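Local coordinates for Cyp101j2 (Sphingobium yanoikuyae, PDB 5KYO), which probably hydroxylates 1,8-cineole, using molecular oxygen at the iron of its haem as a cytochrome P450 monooxygenase, at residues Phe311-Val316 with Asp356-Arg361; Pro181-Met186 with Glu194-Leu199. All coordinates share one frame; numbering follows the deposited sequence.

Interaction 1: residues Phe311-Val316 with Asp356-Arg361; sequences FRRFPV and DPLEFR
The end of helix 303-313 comes up to a loop at Arg313 and Leu358, whose CA atoms are 6.6 Å apart; on the loop side a type I beta turn from Asp356 to Glu359, closed by Glu359 N to Asp356 O at 3.0 Å, presents its two central carbonyls, those of Pro357 and Leu358, to a pair of arginines. Arg312 takes the first. Its NH1 and NH2 come end-on to Pro357 O, at 2.9 and 3.0 Å, and the oxygen lies in the guanidinium plane. NH1 sits in the carbonyl plane on a lone pair, while NH2 comes from above that plane. The chain bends at chi3 (65°), and this turns the guanidinium so that NE can form a salt bridge with Glu309, one turn back on the same helix. The other carboxylate oxygen of Glu309 accepts the backbone N-H of Arg361, so helix and loop are joined twice through this pair.

Arg313 takes the second carbonyl with NE alone, 2.8 Å from Leu358 O, in a bond bent to 138° at the hydrogen and tilted out of the guanidinium plane. A bend at chi2 (56°) turns CD and NE toward the Leu358 carbonyl, while CG lies over one face of the Phe314 ring. The guanidinium is held between Leu358, whose CD2 lies over the centre of one face at 3.8 Å from Arg313 CZ, and Phe314 CE1, which sits off-centre over the opposite face. Phe314 also meets Phe360, CE2 to CD2 at 4.4 Å, arriving near the plane of the Phe360 ring at its edge. Phe311, in the same segment, touches the haem. Glu309 and Arg312 form the ExxR motif of the P450 K helix, here gripping the meander loop that leads toward the haem-binding segment.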
ATOM      1  N   PHE A 311       4.635  -2.449  10.991  1.00 14.42           N
ATOM      2  CA  PHE A 311       3.470  -1.877  10.311  1.00 14.44           C
ATOM      3  C   PHE A 311       3.068  -0.542  10.935  1.00 27.16           C
ATOM      4  O   PHE A 311       2.656   0.367  10.218  1.00 24.41           O
ATOM      5  CB  PHE A 311       2.290  -2.858  10.280  1.00 17.40           C
ATOM      6  CG  PHE A 311       2.421  -3.896   9.199  1.00 14.42           C
ATOM      7  CD1 PHE A 311       2.410  -3.523   7.870  1.00 21.42           C
ATOM      8  CD2 PHE A 311       2.616  -5.224   9.508  1.00 17.68           C
ATOM      9  CE1 PHE A 311       2.550  -4.460   6.865  1.00 22.98           C
ATOM     10  CE2 PHE A 311       2.783  -6.178   8.509  1.00 24.51           C
ATOM     11  CZ  PHE A 311       2.739  -5.798   7.184  1.00 21.88           C
ATOM     12  N   ARG A 312       3.249  -0.392  12.249  1.00 25.88           N
ATOM     13  CA  ARG A 312       3.017   0.917  12.884  1.00 25.89           C
ATOM     14  C   ARG A 312       4.034   1.967  12.442  1.00 22.40           C
ATOM     15  O   ARG A 312       3.677   3.107  12.157  1.00 23.35           O
ATOM     16  CB  ARG A 312       3.054   0.824  14.414  1.00 23.45           C
ATOM     17  CG  ARG A 312       2.790   2.182  15.076  1.00 18.34           C
ATOM     18  CD  ARG A 312       3.433   2.300  16.454  1.00 22.49           C
ATOM     19  NE  ARG A 312       4.891   2.253  16.400  1.00 22.27           N
ATOM     20  CZ  ARG A 312       5.662   3.295  16.094  1.00 24.59           C
ATOM     21  NH1 ARG A 312       5.104   4.453  15.790  1.00 22.89           N
ATOM     22  NH2 ARG A 312       6.986   3.180  16.077  1.00 17.73           N
ATOM     23  N   ARG A 313       5.304   1.584  12.385  1.00 22.31           N
ATOM     24  CA  ARG A 313       6.402   2.547  12.212  1.00 19.30           C
ATOM     25  C   ARG A 313       6.531   3.070  10.778  1.00 20.79           C
ATOM     26  O   ARG A 313       6.929   4.220  10.570  1.00 16.08           O
ATOM     27  CB  ARG A 313       7.722   1.899  12.662  1.00 20.82           C
ATOM     28  CG  ARG A 313       9.019   2.689  12.385  1.00 18.95           C
ATOM     29  CD  ARG A 313       9.066   4.116  12.968  1.00 16.56           C
ATOM     30  NE  ARG A 313      10.346   4.726  12.634  1.00 18.34           N
ATOM     31  CZ  ARG A 313      10.606   5.287  11.456  1.00 20.04           C
ATOM     32  NH1 ARG A 313       9.663   5.353  10.528  1.00 19.08           N
ATOM     33  NH2 ARG A 313      11.798   5.783  11.205  1.00 21.87           N
ATOM     34  N   PHE A 314       6.149   2.254   9.793  1.00 21.51           N
ATOM     35  CA  PHE A 314       6.380   2.605   8.394  1.00 14.37           C
ATOM     36  C   PHE A 314       5.127   2.674   7.512  1.00 19.32           C
ATOM     37  O   PHE A 314       5.004   1.917   6.556  1.00 23.95           O
ATOM     38  CB  PHE A 314       7.365   1.603   7.780  1.00 14.32           C
ATOM     39  CG  PHE A 314       8.709   1.613   8.445  1.00 19.35           C
ATOM     40  CD1 PHE A 314       9.560   2.695   8.266  1.00 14.29           C
ATOM     41  CD2 PHE A 314       9.105   0.582   9.273  1.00 20.69           C
ATOM     42  CE1 PHE A 314      10.805   2.739   8.877  1.00 17.36           C
ATOM     43  CE2 PHE A 314      10.363   0.615   9.901  1.00 18.88           C
ATOM     44  CZ  PHE A 314      11.204   1.700   9.701  1.00 16.58           C
ATOM     45  N   PRO A 315       4.190   3.572   7.839  1.00 17.42           N
ATOM     46  CA  PRO A 315       3.033   3.741   6.949  1.00 16.49           C
ATOM     47  C   PRO A 315       3.513   4.224   5.574  1.00 20.72           C
ATOM     48  O   PRO A 315       4.478   4.981   5.535  1.00 16.35           O
ATOM     49  CB  PRO A 315       2.189   4.799   7.665  1.00 18.33           C
ATOM     50  CG  PRO A 315       3.223   5.585   8.523  1.00 16.81           C
ATOM     51  CD  PRO A 315       4.202   4.541   8.953  1.00 14.48           C
ATOM     52  N   VAL A 316       2.907   3.762   4.474  1.00 18.08           N
ATOM     53  CA  VAL A 316       3.396   4.156   3.160  1.00 16.08           C
ATOM     54  C   VAL A 316       2.329   4.777   2.237  1.00 19.61           C
ATOM     55  O   VAL A 316       2.661   5.532   1.313  1.00 17.43           O
ATOM     56  CB  VAL A 316       4.050   2.940   2.421  1.00 14.32           C
ATOM     57  CG1 VAL A 316       5.398   2.599   3.047  1.00 21.36           C
ATOM     58  CG2 VAL A 316       3.119   1.711   2.404  1.00 14.33           C
ATOM     59  N   ASP A 356       6.692   9.059  20.891  1.00 16.71           N
ATOM     60  CA  ASP A 356       7.956   8.904  20.155  1.00 23.59           C
ATOM     61  C   ASP A 356       7.810   7.989  18.941  1.00 29.66           C
ATOM     62  O   ASP A 356       8.395   6.904  18.897  1.00 27.11           O
ATOM     63  CB  ASP A 356       9.046   8.352  21.077  1.00 31.27           C
ATOM     64  CG  ASP A 356       9.252   9.204  22.313  1.00 40.02           C
ATOM     65  OD1 ASP A 356       9.164  10.441  22.206  1.00 48.79           O
ATOM     66  OD2 ASP A 356       9.495   8.633  23.394  1.00 49.22           O
ATOM     67  N   PRO A 357       7.004   8.410  17.963  1.00 23.87           N
ATOM     68  CA  PRO A 357       6.573   7.432  16.956  1.00 28.52           C
ATOM     69  C   PRO A 357       7.675   7.017  15.981  1.00 28.65           C
ATOM     70  O   PRO A 357       7.531   5.995  15.314  1.00 26.74           O
ATOM     71  CB  PRO A 357       5.442   8.159  16.233  1.00 25.87           C
ATOM     72  CG  PRO A 357       5.740   9.611  16.427  1.00 31.19           C
ATOM     73  CD  PRO A 357       6.386   9.733  17.770  1.00 30.40           C
ATOM     74  N   LEU A 358       8.755   7.782  15.907  1.00 28.03           N
ATOM     75  CA  LEU A 358       9.871   7.427  15.042  1.00 26.57           C
ATOM     76  C   LEU A 358      10.714   6.327  15.655  1.00 23.07           C
ATOM     77  O   LEU A 358      11.545   5.721  14.980  1.00 23.99           O
ATOM     78  CB  LEU A 358      10.757   8.644  14.765  1.00 30.98           C
ATOM     79  CG  LEU A 358      10.278   9.639  13.715  1.00 28.90           C
ATOM     80  CD1 LEU A 358      11.352  10.692  13.470  1.00 33.16           C
ATOM     81  CD2 LEU A 358       9.892   8.948  12.401  1.00 19.47           C
ATOM     82  N   GLU A 359      10.533   6.078  16.945  1.00 22.30           N
ATOM     83  CA  GLU A 359      11.338   5.056  17.590  1.00 28.65           C
ATOM     84  C   GLU A 359      10.765   3.675  17.308  1.00 25.26           C
ATOM     85  O   GLU A 359       9.556   3.459  17.408  1.00 25.97           O
ATOM     86  CB  GLU A 359      11.427   5.300  19.095  1.00 35.39           C
ATOM     87  CG  GLU A 359      12.246   4.253  19.816  1.00 47.29           C
ATOM     88  CD  GLU A 359      12.610   4.663  21.224  1.00 58.85           C
ATOM     89  OE1 GLU A 359      11.744   5.220  21.935  1.00 61.86           O
ATOM     90  OE2 GLU A 359      13.771   4.429  21.616  1.00 59.87           O
ATOM     91  N   PHE A 360      11.636   2.746  16.934  1.00 22.16           N
ATOM     92  CA  PHE A 360      11.208   1.364  16.777  1.00 21.08           C
ATOM     93  C   PHE A 360      11.370   0.663  18.116  1.00 14.46           C
ATOM     94  O   PHE A 360      12.489   0.473  18.598  1.00 19.58           O
ATOM     95  CB  PHE A 360      12.010   0.654  15.669  1.00 24.02           C
ATOM     96  CG  PHE A 360      11.423  -0.676  15.254  1.00 16.51           C
ATOM     97  CD1 PHE A 360      11.579  -1.790  16.061  1.00 15.60           C
ATOM     98  CD2 PHE A 360      10.716  -0.802  14.062  1.00 20.67           C
ATOM     99  CE1 PHE A 360      11.055  -3.022  15.707  1.00 20.77           C
ATOM    100  CE2 PHE A 360      10.175  -2.050  13.694  1.00 23.58           C
ATOM    101  CZ  PHE A 360      10.347  -3.153  14.524  1.00 21.69           C
ATOM    102  N   ARG A 361      10.249   0.303  18.730  1.00 14.96           N
ATOM    103  CA  ARG A 361      10.242  -0.361  20.023  1.00 23.74           C
ATOM    104  C   ARG A 361       9.466  -1.674  20.015  1.00 21.04           C
ATOM    105  O   ARG A 361       8.308  -1.711  19.618  1.00 22.99           O
ATOM    106  CB  ARG A 361       9.650   0.572  21.083  1.00 30.29           C
ATOM    107  CG  ARG A 361      10.638   1.606  21.606  1.00 37.59           C
ATOM    108  CD  ARG A 361       9.972   2.590  22.556  1.00 42.20           C
ATOM    109  NE  ARG A 361       8.957   1.954  23.391  1.00 37.47           N
ATOM    110  CZ  ARG A 361       7.928   2.600  23.932  1.00 45.02           C
ATOM    111  NH1 ARG A 361       7.783   3.905  23.723  1.00 49.46           N
ATOM    112  NH2 ARG A 361       7.042   1.951  24.680  1.00 32.32           N
TER

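Interaction 2: residues Pro181-Met186 with Glu194-Leu199; sequences PVRIFM and EDLPKL
Leu196 on helix 196-206 lies against Val182, Arg183 and Met186 of helix 181-188, and apolar packing makes up nearly all of the contact. The Leu196 CG stands anti to the backbone N (chi1 175°), which carries the isobutyl group across to the other helix. There CD1 sits 3.8 Å from Val182 CB. A turn further along, Leu199 adds a second apolar side chain: its CB is 3.9 Å from Val182 CG1, and its CD1 meets Met186 CG at 3.6 Å, the two side chains reaching toward each other tip to tip.

The thioether contacts form a second group. Met186 SD is 3.8 Å from Leu196 CD1, and the bend at chi3 (67°) brings the methyl CE against the start of helix 196-206, 3.6 Å from Leu196 N and 4.0 Å from Asp195 CB.

Polar groups stay at the margins. The aliphatic part of Arg183 packs on Leu196, with CG 3.7 Å from CD1. Its guanidinium lies with one face under the CD2 methyl, although the modelled spacing there is too short to trust. Arg183 NH1 is hydrogen-bonded to Gln179 O, just ahead of helix 181-188, and Asp195 OD2 bonds to Tyr225 OH of helix 215-235. With an alanine at Arg183, the methyls of Leu196 would probably lose the flank that the methylene chain gives them, and Gln179 O would lose this donor.

Behind the interface, Val182 also touches Leu268 of helix 257-270. Because the helices meet through methyl and thioether surfaces, while the charged ends find partners elsewhere, the pairing of these E and F helices of the P450 fold depends on close fit of shape and burial of hydrocarbon, with no hydrogen bond between the two segments to fix it.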
ATOM      1  N   PRO A 181       5.224 -10.335  -5.169  1.00 14.02           N
ATOM      2  CA  PRO A 181       3.753 -10.203  -5.139  1.00 14.06           C
ATOM      3  C   PRO A 181       2.966 -10.734  -6.348  1.00 19.08           C
ATOM      4  O   PRO A 181       1.807 -11.131  -6.169  1.00 15.83           O
ATOM      5  CB  PRO A 181       3.532  -8.689  -5.014  1.00 14.08           C
ATOM      6  CG  PRO A 181       4.813  -8.154  -4.435  1.00 19.57           C
ATOM      7  CD  PRO A 181       5.902  -9.028  -4.999  1.00 17.82           C
ATOM      8  N   VAL A 182       3.538 -10.709  -7.543  1.00 16.33           N
ATOM      9  CA  VAL A 182       2.775 -11.162  -8.697  1.00 16.60           C
ATOM     10  C   VAL A 182       2.657 -12.676  -8.611  1.00 14.32           C
ATOM     11  O   VAL A 182       1.570 -13.242  -8.804  1.00 14.07           O
ATOM     12  CB  VAL A 182       3.407 -10.726 -10.029  1.00 17.27           C
ATOM     13  CG1 VAL A 182       2.404 -10.963 -11.175  1.00 14.03           C
ATOM     14  CG2 VAL A 182       3.721  -9.260  -9.982  1.00 16.60           C
ATOM     15  N   ARG A 183       3.762 -13.330  -8.278  1.00 14.01           N
ATOM     16  CA  ARG A 183       3.755 -14.775  -8.062  1.00 17.87           C
ATOM     17  C   ARG A 183       2.749 -15.206  -6.986  1.00 16.11           C
ATOM     18  O   ARG A 183       2.089 -16.219  -7.137  1.00 15.83           O
ATOM     19  CB  ARG A 183       5.159 -15.272  -7.683  1.00 15.47           C
ATOM     20  CG  ARG A 183       6.172 -15.231  -8.811  1.00 14.83           C
ATOM     21  CD  ARG A 183       7.437 -15.973  -8.386  1.00 14.82           C
ATOM     22  NE  ARG A 183       8.369 -16.203  -9.483  1.00 21.01           N
ATOM     23  CZ  ARG A 183       9.302 -15.340  -9.867  1.00 30.53           C
ATOM     24  NH1 ARG A 183       9.425 -14.167  -9.245  1.00 24.72           N
ATOM     25  NH2 ARG A 183      10.103 -15.648 -10.882  1.00 27.66           N
ATOM     26  N   ILE A 184       2.627 -14.445  -5.908  1.00 14.06           N
ATOM     27  CA  ILE A 184       1.671 -14.799  -4.858  1.00 18.57           C
ATOM     28  C   ILE A 184       0.228 -14.590  -5.343  1.00 14.13           C
ATOM     29  O   ILE A 184      -0.652 -15.421  -5.096  1.00 14.16           O
ATOM     30  CB  ILE A 184       1.912 -13.980  -3.597  1.00 19.17           C
ATOM     31  CG1 ILE A 184       3.268 -14.362  -2.988  1.00 22.22           C
ATOM     32  CG2 ILE A 184       0.773 -14.173  -2.571  1.00 16.39           C
ATOM     33  CD1 ILE A 184       3.761 -13.364  -1.906  1.00 21.64           C
ATOM     34  N   PHE A 185      -0.008 -13.461  -6.003  1.00 14.14           N
ATOM     35  CA  PHE A 185      -1.313 -13.208  -6.607  1.00 18.35           C
ATOM     36  C   PHE A 185      -1.717 -14.359  -7.527  1.00 17.93           C
ATOM     37  O   PHE A 185      -2.866 -14.826  -7.498  1.00 17.43           O
ATOM     38  CB  PHE A 185      -1.299 -11.893  -7.378  1.00 14.17           C
ATOM     39  CG  PHE A 185      -2.522 -11.689  -8.229  1.00 21.04           C
ATOM     40  CD1 PHE A 185      -3.696 -11.194  -7.672  1.00 21.55           C
ATOM     41  CD2 PHE A 185      -2.507 -12.021  -9.573  1.00 22.41           C
ATOM     42  CE1 PHE A 185      -4.837 -11.016  -8.461  1.00 20.49           C
ATOM     43  CE2 PHE A 185      -3.650 -11.847 -10.360  1.00 24.53           C
ATOM     44  CZ  PHE A 185      -4.800 -11.342  -9.797  1.00 18.77           C
ATOM     45  N   MET A 186      -0.772 -14.821  -8.338  1.00 15.18           N
ATOM     46  CA  MET A 186      -1.069 -15.817  -9.354  1.00 15.82           C
ATOM     47  C   MET A 186      -1.447 -17.153  -8.724  1.00 18.31           C
ATOM     48  O   MET A 186      -2.170 -17.943  -9.328  1.00 14.15           O
ATOM     49  CB  MET A 186       0.120 -15.984 -10.292  1.00 16.66           C
ATOM     50  CG  MET A 186       0.371 -14.759 -11.176  1.00 14.07           C
ATOM     51  SD  MET A 186       1.826 -14.966 -12.214  1.00 19.71           S
ATOM     52  CE  MET A 186       1.286 -16.268 -13.313  1.00 33.88           C
ATOM     53  N   GLU A 194       3.886 -19.872 -16.081  1.00 19.60           N
ATOM     54  CA  GLU A 194       4.467 -19.399 -17.341  1.00 18.10           C
ATOM     55  C   GLU A 194       4.033 -17.973 -17.682  1.00 13.93           C
ATOM     56  O   GLU A 194       4.714 -17.281 -18.433  1.00 28.54           O
ATOM     57  CB  GLU A 194       4.099 -20.334 -18.506  1.00 22.58           C
ATOM     58  CG  GLU A 194       4.858 -21.646 -18.515  1.00 36.38           C
ATOM     59  CD  GLU A 194       4.289 -22.645 -17.537  1.00 43.97           C
ATOM     60  OE1 GLU A 194       3.089 -22.538 -17.205  1.00 38.29           O
ATOM     61  OE2 GLU A 194       5.044 -23.540 -17.104  1.00 49.70           O
ATOM     62  N   ASP A 195       2.906 -17.531 -17.129  1.00 17.19           N
ATOM     63  CA  ASP A 195       2.387 -16.195 -17.440  1.00 17.48           C
ATOM     64  C   ASP A 195       2.953 -15.073 -16.552  1.00 17.20           C
ATOM     65  O   ASP A 195       2.521 -13.929 -16.659  1.00 18.01           O
ATOM     66  CB  ASP A 195       0.862 -16.166 -17.324  1.00 17.96           C
ATOM     67  CG  ASP A 195       0.170 -17.013 -18.389  1.00 24.98           C
ATOM     68  OD1 ASP A 195       0.811 -17.325 -19.412  1.00 28.76           O
ATOM     69  OD2 ASP A 195      -1.019 -17.350 -18.206  1.00 26.57           O
ATOM     70  N   LEU A 196       3.886 -15.392 -15.668  1.00 23.67           N
ATOM     71  CA  LEU A 196       4.424 -14.364 -14.769  1.00 13.94           C
ATOM     72  C   LEU A 196       4.997 -13.127 -15.483  1.00 16.03           C
ATOM     73  O   LEU A 196       4.671 -12.013 -15.090  1.00 17.82           O
ATOM     74  CB  LEU A 196       5.487 -14.967 -13.858  1.00 15.23           C
ATOM     75  CG  LEU A 196       6.232 -13.988 -12.938  1.00 13.90           C
ATOM     76  CD1 LEU A 196       5.272 -13.395 -11.897  1.00 13.94           C
ATOM     77  CD2 LEU A 196       7.317 -14.784 -12.309  1.00 24.75           C
ATOM     78  N   PRO A 197       5.860 -13.303 -16.509  1.00 18.76           N
ATOM     79  CA  PRO A 197       6.398 -12.095 -17.149  1.00 20.76           C
ATOM     80  C   PRO A 197       5.309 -11.237 -17.781  1.00 20.43           C
ATOM     81  O   PRO A 197       5.347 -10.020 -17.689  1.00 21.30           O
ATOM     82  CB  PRO A 197       7.328 -12.650 -18.239  1.00 19.76           C
ATOM     83  CG  PRO A 197       7.685 -13.988 -17.782  1.00 19.31           C
ATOM     84  CD  PRO A 197       6.482 -14.521 -17.066  1.00 16.97           C
ATOM     85  N   LYS A 198       4.339 -11.883 -18.419  1.00 19.56           N
ATOM     86  CA  LYS A 198       3.252 -11.140 -19.028  1.00 20.59           C
ATOM     87  C   LYS A 198       2.499 -10.338 -17.960  1.00 20.04           C
ATOM     88  O   LYS A 198       2.246  -9.137 -18.133  1.00 18.55           O
ATOM     89  CB  LYS A 198       2.308 -12.091 -19.773  1.00 21.07           C
ATOM     90  CG  LYS A 198       1.386 -11.366 -20.714  1.00 28.63           C
ATOM     91  CD  LYS A 198       0.453 -12.316 -21.421  1.00 18.75           C
ATOM     92  CE  LYS A 198      -0.817 -11.600 -21.741  1.00 30.69           C
ATOM     93  NZ  LYS A 198      -1.356 -10.978 -20.502  1.00 32.60           N
ATOM     94  N   LEU A 199       2.179 -10.992 -16.840  1.00 16.07           N
ATOM     95  CA  LEU A 199       1.435 -10.330 -15.772  1.00 18.83           C
ATOM     96  C   LEU A 199       2.249  -9.249 -15.061  1.00 16.85           C
ATOM     97  O   LEU A 199       1.705  -8.223 -14.695  1.00 16.75           O
ATOM     98  CB  LEU A 199       0.937 -11.345 -14.756  1.00 16.06           C
ATOM     99  CG  LEU A 199      -0.269 -12.137 -15.247  1.00 32.14           C
ATOM    100  CD1 LEU A 199      -0.588 -13.273 -14.294  1.00 35.76           C
ATOM    101  CD2 LEU A 199      -1.469 -11.200 -15.416  1.00 27.97           C
TER

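Going from the N terminus, interaction 2 comes first: helix 181-188 runs into a short connection, only seven residues separate the segments, and the contact closes this tight loop as helix 196-206 begins. The chain then continues through helices 215-235, 257-270 and 273-288 before interaction 1 opens at the end of helix 303-313. That contact spans 39 residues, including strands 318-323 and 339-343 of the mixed sheet and helix 344-348, and brings the loop after them back to the helix. The two loops follow in series, neither nested nor crossed. Their centres lie about 31 Å apart, on opposite sides of the chain's centre, and the two do not touch.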